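Local coordinates for Amy13K (Eubacterium rectale DSM 17629, PDB 6B3P), which binds malto-oligosaccharide in family 26 carbohydrate-binding modules, probably to hold starch for a surface-anchored alpha-amylase of a gut bacterium, at residues 11-21 with 55-66. Residues are numbered along the deposited sequence; the frame is centred on the assembly and turned at random.
Sequences LGDDVAAYIYK and TDYSLILNDDGH. With GLC (alpha-D-glucopyranose), chain C; GLC (alpha-D-glucopyranose), chain B; FMT (formic acid), chain Q; EDO (1,2-ethanediol), chain I.
Tyr20 and Ser58 meet across two antiparallel strands and illustrate how a beta sheet can present an aromatic platform to a sugar. With CG between the backbone N and the carbonyl carbon (chi1 70°), the Tyr20 ring lies over its partner strand, and Ser58 CB sits under one face in a CH-pi contact, 3.4 Å from Tyr20 CZ. A glucose covers the opposite face, its C6 3.7 Å from Tyr20 CD1, while Ile60 CD1 packs 3.8 Å from Tyr20 CE2 and also touches this sugar. At the edge of the Tyr18 ring, in its plane, Tyr18 OH and the sugar O6 share a 2.5 Å hydrogen bond. Were Tyr20 an alanine, the glucose would probably lose the aromatic face against which its C6 rests, and Asp72 its phenol partner.

Six backbone hydrogen bonds join the strands, among them Ile60 N to Tyr18 O at 2.8 Å. On the sheet face carrying Ala17, Ile19, Leu59 and Leu61 the packing is tight and apolar: Ala17 CB meets Leu59 CD1 at 3.7 Å, and Ile19 reaches both Leu59 and Tyr57. The solvent side is looser: partly exposed Lys21 runs along Asp56, CG 3.4 Å from Asp56 O, and its NZ bonds a 1,2-ethanediol, while one water links Ser58 OG to Tyr20 O. At the far end another spans Leu11 O and Asp63 OD2; nearby, Asp14 OD1 lies 2.7 Å from Asp64 OD2, which is hydrogen-bonded to Thr34 OG1.

Strands 16-20 and 57-62 are flanked by 33-37 and 73-75 respectively; their apolar face packs onto strands 2-8 and 44-50, in keeping with a beta-sandwich starch-binding module.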
loop_
_atom_site.group_PDB
_atom_site.type_symbol
_atom_site.label_atom_id
_atom_site.label_comp_id
_atom_site.label_asym_id
_atom_site.label_seq_id
_atom_site.Cartn_x
_atom_site.Cartn_y
_atom_site.Cartn_z
ATOM N N LEU A 11 -11.639 -15.324 13.167
ATOM C CA LEU A 11 -13.014 -14.863 13.365
ATOM C C LEU A 11 -13.848 -14.900 12.081
ATOM O O LEU A 11 -14.924 -14.304 12.019
ATOM C CB LEU A 11 -13.010 -13.437 13.927
ATOM C CG LEU A 11 -12.514 -13.243 15.361
ATOM C CD1 LEU A 11 -12.404 -11.758 15.677
ATOM C CD2 LEU A 11 -13.443 -13.933 16.352
ATOM N N GLY A 12 -13.354 -15.598 11.062
ATOM C CA GLY A 12 -14.068 -15.726 9.799
ATOM C C GLY A 12 -13.507 -14.806 8.733
ATOM O O GLY A 12 -12.458 -14.196 8.932
ATOM N N ASP A 13 -14.207 -14.694 7.605
ATOM C CA ASP A 13 -13.686 -13.948 6.460
ATOM C C ASP A 13 -14.157 -12.489 6.412
ATOM O O ASP A 13 -13.817 -11.752 5.484
ATOM C CB ASP A 13 -14.066 -14.653 5.149
ATOM C CG ASP A 13 -15.572 -14.720 4.921
ATOM O OD1 ASP A 13 -16.336 -14.024 5.623
ATOM O OD2 ASP A 13 -15.995 -15.475 4.019
ATOM N N ASP A 14 -14.951 -12.085 7.400
ATOM C CA ASP A 14 -15.410 -10.702 7.508
ATOM C C ASP A 14 -14.923 -10.112 8.826
ATOM O O ASP A 14 -15.537 -10.316 9.876
ATOM C CB ASP A 14 -16.938 -10.614 7.408
ATOM C CG ASP A 14 -17.437 -9.182 7.373
ATOM O OD1 ASP A 14 -16.638 -8.286 7.031
ATOM O OD2 ASP A 14 -18.626 -8.952 7.677
ATOM N N VAL A 15 -13.811 -9.388 8.757
ATOM C CA VAL A 15 -13.161 -8.853 9.944
ATOM C C VAL A 15 -12.782 -7.391 9.757
ATOM O O VAL A 15 -12.654 -6.907 8.631
ATOM C CB VAL A 15 -11.897 -9.661 10.297
ATOM C CG1 VAL A 15 -12.282 -11.042 10.810
ATOM C CG2 VAL A 15 -10.973 -9.765 9.089
ATOM N N ALA A 16 -12.597 -6.698 10.875
ATOM C CA ALA A 16 -12.269 -5.280 10.861
ATOM C C ALA A 16 -11.324 -4.942 12.006
ATOM O O ALA A 16 -11.195 -5.704 12.969
ATOM C CB ALA A 16 -13.537 -4.439 10.948
ATOM N N ALA A 17 -10.660 -3.798 11.882
ATOM C CA ALA A 17 -9.764 -3.292 12.913
ATOM C C ALA A 17 -10.327 -1.999 13.491
ATOM O O ALA A 17 -10.517 -1.019 12.765
ATOM C CB ALA A 17 -8.367 -3.065 12.346
ATOM N N TYR A 18 -10.598 -2.008 14.793
ATOM C CA TYR A 18 -11.044 -0.819 15.506
ATOM C C TYR A 18 -9.873 -0.244 16.290
ATOM O O TYR A 18 -9.247 -0.939 17.091
ATOM C CB TYR A 18 -12.212 -1.144 16.438
ATOM C CG TYR A 18 -12.711 0.040 17.232
ATOM C CD1 TYR A 18 -13.427 1.059 16.621
ATOM C CD2 TYR A 18 -12.477 0.132 18.596
ATOM C CE1 TYR A 18 -13.890 2.141 17.345
ATOM C CE2 TYR A 18 -12.933 1.210 19.329
ATOM C CZ TYR A 18 -13.638 2.211 18.698
ATOM O OH TYR A 18 -14.097 3.283 19.425
ATOM N N ILE A 19 -9.584 1.030 16.046
ATOM C CA ILE A 19 -8.430 1.696 16.634
ATOM C C ILE A 19 -8.909 2.914 17.408
ATOM O O ILE A 19 -9.754 3.663 16.919
ATOM C CB ILE A 19 -7.409 2.110 15.548
ATOM C CG1 ILE A 19 -6.883 0.864 14.827
ATOM C CG2 ILE A 19 -6.251 2.911 16.156
ATOM C CD1 ILE A 19 -6.133 1.158 13.549
ATOM N N TYR A 20 -8.386 3.110 18.615
ATOM C CA TYR A 20 -8.856 4.216 19.442
ATOM C C TYR A 20 -7.832 4.769 20.428
ATOM O O TYR A 20 -6.952 4.050 20.910
ATOM C CB TYR A 20 -10.107 3.793 20.217
ATOM C CG TYR A 20 -9.863 2.770 21.310
ATOM C CD1 TYR A 20 -9.536 3.167 22.603
ATOM C CD2 TYR A 20 -9.976 1.410 21.057
ATOM C CE1 TYR A 20 -9.324 2.240 23.604
ATOM C CE2 TYR A 20 -9.764 0.476 22.054
ATOM C CZ TYR A 20 -9.440 0.898 23.329
ATOM O OH TYR A 20 -9.222 -0.013 24.340
ATOM N N LYS A 21 -7.970 6.063 20.714
ATOM C CA LYS A 21 -7.188 6.744 21.740
ATOM C C LYS A 21 -7.947 7.978 22.232
ATOM O O LYS A 21 -8.197 8.901 21.462
ATOM C CB LYS A 21 -5.811 7.149 21.205
ATOM C CG LYS A 21 -4.933 7.871 22.225
ATOM C CD LYS A 21 -4.572 6.980 23.411
ATOM C CE LYS A 21 -3.530 7.646 24.302
ATOM N NZ LYS A 21 -3.233 6.870 25.540
ATOM N N THR A 55 0.379 10.097 19.428
ATOM C CA THR A 55 0.031 9.184 20.511
ATOM C C THR A 55 0.204 7.717 20.149
ATOM O O THR A 55 0.393 7.363 18.984
ATOM C CB THR A 55 -1.436 9.371 20.948
ATOM O OG1 THR A 55 -2.308 8.988 19.875
ATOM C CG2 THR A 55 -1.715 10.814 21.340
ATOM N N ASP A 56 0.143 6.872 21.172
ATOM C CA ASP A 56 -0.067 5.446 20.981
ATOM C C ASP A 56 -1.553 5.225 20.732
ATOM O O ASP A 56 -2.350 6.153 20.869
ATOM C CB ASP A 56 0.397 4.645 22.202
ATOM C CG ASP A 56 1.882 4.778 22.461
ATOM O OD1 ASP A 56 2.647 4.992 21.495
ATOM O OD2 ASP A 56 2.289 4.654 23.636
ATOM N N TYR A 57 -1.921 4.004 20.358
ATOM C CA TYR A 57 -3.325 3.640 20.201
ATOM C C TYR A 57 -3.581 2.234 20.712
ATOM O O TYR A 57 -2.649 1.477 20.984
ATOM C CB TYR A 57 -3.759 3.733 18.737
ATOM C CG TYR A 57 -3.701 5.129 18.166
ATOM C CD1 TYR A 57 -2.511 5.645 17.674
ATOM C CD2 TYR A 57 -4.834 5.931 18.114
ATOM C CE1 TYR A 57 -2.447 6.921 17.151
ATOM C CE2 TYR A 57 -4.779 7.213 17.588
ATOM C CZ TYR A 57 -3.581 7.700 17.110
ATOM O OH TYR A 57 -3.509 8.969 16.586
ATOM N N SER A 58 -4.861 1.905 20.846
ATOM C CA SER A 58 -5.295 0.550 21.148
ATOM C C SER A 58 -5.964 -0.041 19.920
ATOM O O SER A 58 -6.618 0.678 19.166
ATOM C CB SER A 58 -6.259 0.538 22.332
ATOM O OG SER A 58 -5.610 0.970 23.511
ATOM N N LEU A 59 -5.794 -1.346 19.733
ATOM C CA LEU A 59 -6.382 -2.061 18.605
ATOM C C LEU A 59 -7.318 -3.156 19.101
ATOM O O LEU A 59 -6.965 -3.929 19.990
ATOM C CB LEU A 59 -5.285 -2.665 17.722
ATOM C CG LEU A 59 -5.725 -3.722 16.702
ATOM C CD1 LEU A 59 -6.540 -3.097 15.575
ATOM C CD2 LEU A 59 -4.523 -4.478 16.155
ATOM N N ILE A 60 -8.512 -3.208 18.520
ATOM C CA ILE A 60 -9.425 -4.324 18.733
ATOM C C ILE A 60 -9.774 -4.952 17.392
ATOM O O ILE A 60 -10.445 -4.337 16.561
ATOM C CB ILE A 60 -10.717 -3.890 19.454
ATOM C CG1 ILE A 60 -10.393 -3.421 20.874
ATOM C CG2 ILE A 60 -11.720 -5.048 19.508
ATOM C CD1 ILE A 60 -11.569 -2.800 21.604
ATOM N N LEU A 61 -9.295 -6.173 17.184
ATOM C CA LEU A 61 -9.670 -6.963 16.020
ATOM C C LEU A 61 -11.019 -7.625 16.293
ATOM O O LEU A 61 -11.264 -8.116 17.394
ATOM C CB LEU A 61 -8.593 -8.004 15.708
ATOM C CG LEU A 61 -7.237 -7.429 15.285
ATOM C CD1 LEU A 61 -6.140 -8.478 15.404
ATOM C CD2 LEU A 61 -7.308 -6.888 13.863
ATOM N N ASN A 62 -11.890 -7.627 15.290
ATOM C CA ASN A 62 -13.270 -8.073 15.465
ATOM C C ASN A 62 -13.832 -8.644 14.164
ATOM O O ASN A 62 -13.194 -8.542 13.119
ATOM C CB ASN A 62 -14.137 -6.910 15.963
ATOM C CG ASN A 62 -14.183 -5.754 14.981
ATOM O OD1 ASN A 62 -14.734 -5.879 13.889
ATOM N ND2 ASN A 62 -13.615 -4.613 15.373
ATOM N N ASP A 63 -15.023 -9.241 14.224
ATOM C CA ASP A 63 -15.642 -9.812 13.028
ATOM C C ASP A 63 -16.600 -8.821 12.365
ATOM O O ASP A 63 -17.671 -9.198 11.885
ATOM C CB ASP A 63 -16.367 -11.127 13.360
ATOM C CG ASP A 63 -17.461 -10.964 14.401
ATOM O OD1 ASP A 63 -17.721 -9.830 14.853
ATOM O OD2 ASP A 63 -18.072 -11.991 14.764
ATOM N N ASP A 64 -16.197 -7.554 12.354
ATOM C CA ASP A 64 -16.870 -6.511 11.581
ATOM C C ASP A 64 -18.331 -6.297 11.985
ATOM O O ASP A 64 -19.204 -6.151 11.129
ATOM C CB ASP A 64 -16.785 -6.841 10.085
ATOM C CG ASP A 64 -16.898 -5.605 9.199
ATOM O OD1 ASP A 64 -16.928 -4.474 9.728
ATOM O OD2 ASP A 64 -16.934 -5.762 7.960
ATOM N N GLY A 65 -18.590 -6.273 13.289
ATOM C CA GLY A 65 -19.897 -5.894 13.797
ATOM C C GLY A 65 -20.866 -7.042 14.010
ATOM O O GLY A 65 -22.071 -6.810 14.117
ATOM N N HIS A 66 -20.351 -8.268 14.086
ATOM C CA HIS A 66 -21.201 -9.454 14.197
ATOM C C HIS A 66 -21.015 -10.199 15.520
ATOM O O HIS A 66 -21.215 -11.412 15.592
ATOM C CB HIS A 66 -20.942 -10.391 13.014
ATOM C CG HIS A 66 -21.403 -9.838 11.701
ATOM N ND1 HIS A 66 -20.533 -9.389 10.730
ATOM C CD2 HIS A 66 -22.649 -9.647 11.205
ATOM C CE1 HIS A 66 -21.223 -8.952 9.691
ATOM N NE2 HIS A 66 -22.509 -9.097 9.954
HETATM C C1 GLC C . -13.893 -0.096 22.997
HETATM C C2 GLC C . -13.238 -0.598 24.256
HETATM C C3 GLC C . -13.344 0.408 25.387
HETATM C C4 GLC C . -12.904 1.785 24.913
HETATM C C5 GLC C . -13.594 2.157 23.612
HETATM C C6 GLC C . -13.166 3.502 23.033
HETATM O O2 GLC C . -13.828 -1.816 24.574
HETATM O O3 GLC C . -12.609 -0.015 26.493
HETATM O O4 GLC C . -13.185 2.704 25.943
HETATM O O5 GLC C . -13.354 1.155 22.670
HETATM O O6 GLC C . -13.841 3.865 21.860
HETATM C C1 GLC B . -18.439 -1.725 20.934
HETATM C C2 GLC B . -17.341 -2.708 21.285
HETATM C C3 GLC B . -16.488 -2.113 22.394
HETATM C C4 GLC B . -15.992 -0.727 22.031
HETATM C C5 GLC B . -17.146 0.146 21.598
HETATM C C6 GLC B . -16.617 1.504 21.161
HETATM O O2 GLC B . -17.880 -3.963 21.632
HETATM O O3 GLC B . -15.394 -2.927 22.668
HETATM O O4 GLC B . -15.308 -0.158 23.118
HETATM O O5 GLC B . -17.840 -0.493 20.572
HETATM O O6 GLC B . -17.578 2.337 20.586
HETATM C C FMT Q . 0.339 8.011 24.379
HETATM O O1 FMT Q . 1.335 7.624 23.779
HETATM O O2 FMT Q . -0.375 8.902 23.937
HETATM C C1 EDO I . -2.625 3.157 24.173
HETATM O O1 EDO I . -2.403 4.496 24.626
HETATM C C2 EDO I . -2.716 2.195 25.353
HETATM O O2 EDO I . -3.570 2.731 26.368
HETATM O O HOH W 1 -16.822 -14.406 13.934
HETATM O O HOH W 2 -5.998 3.649 23.578
#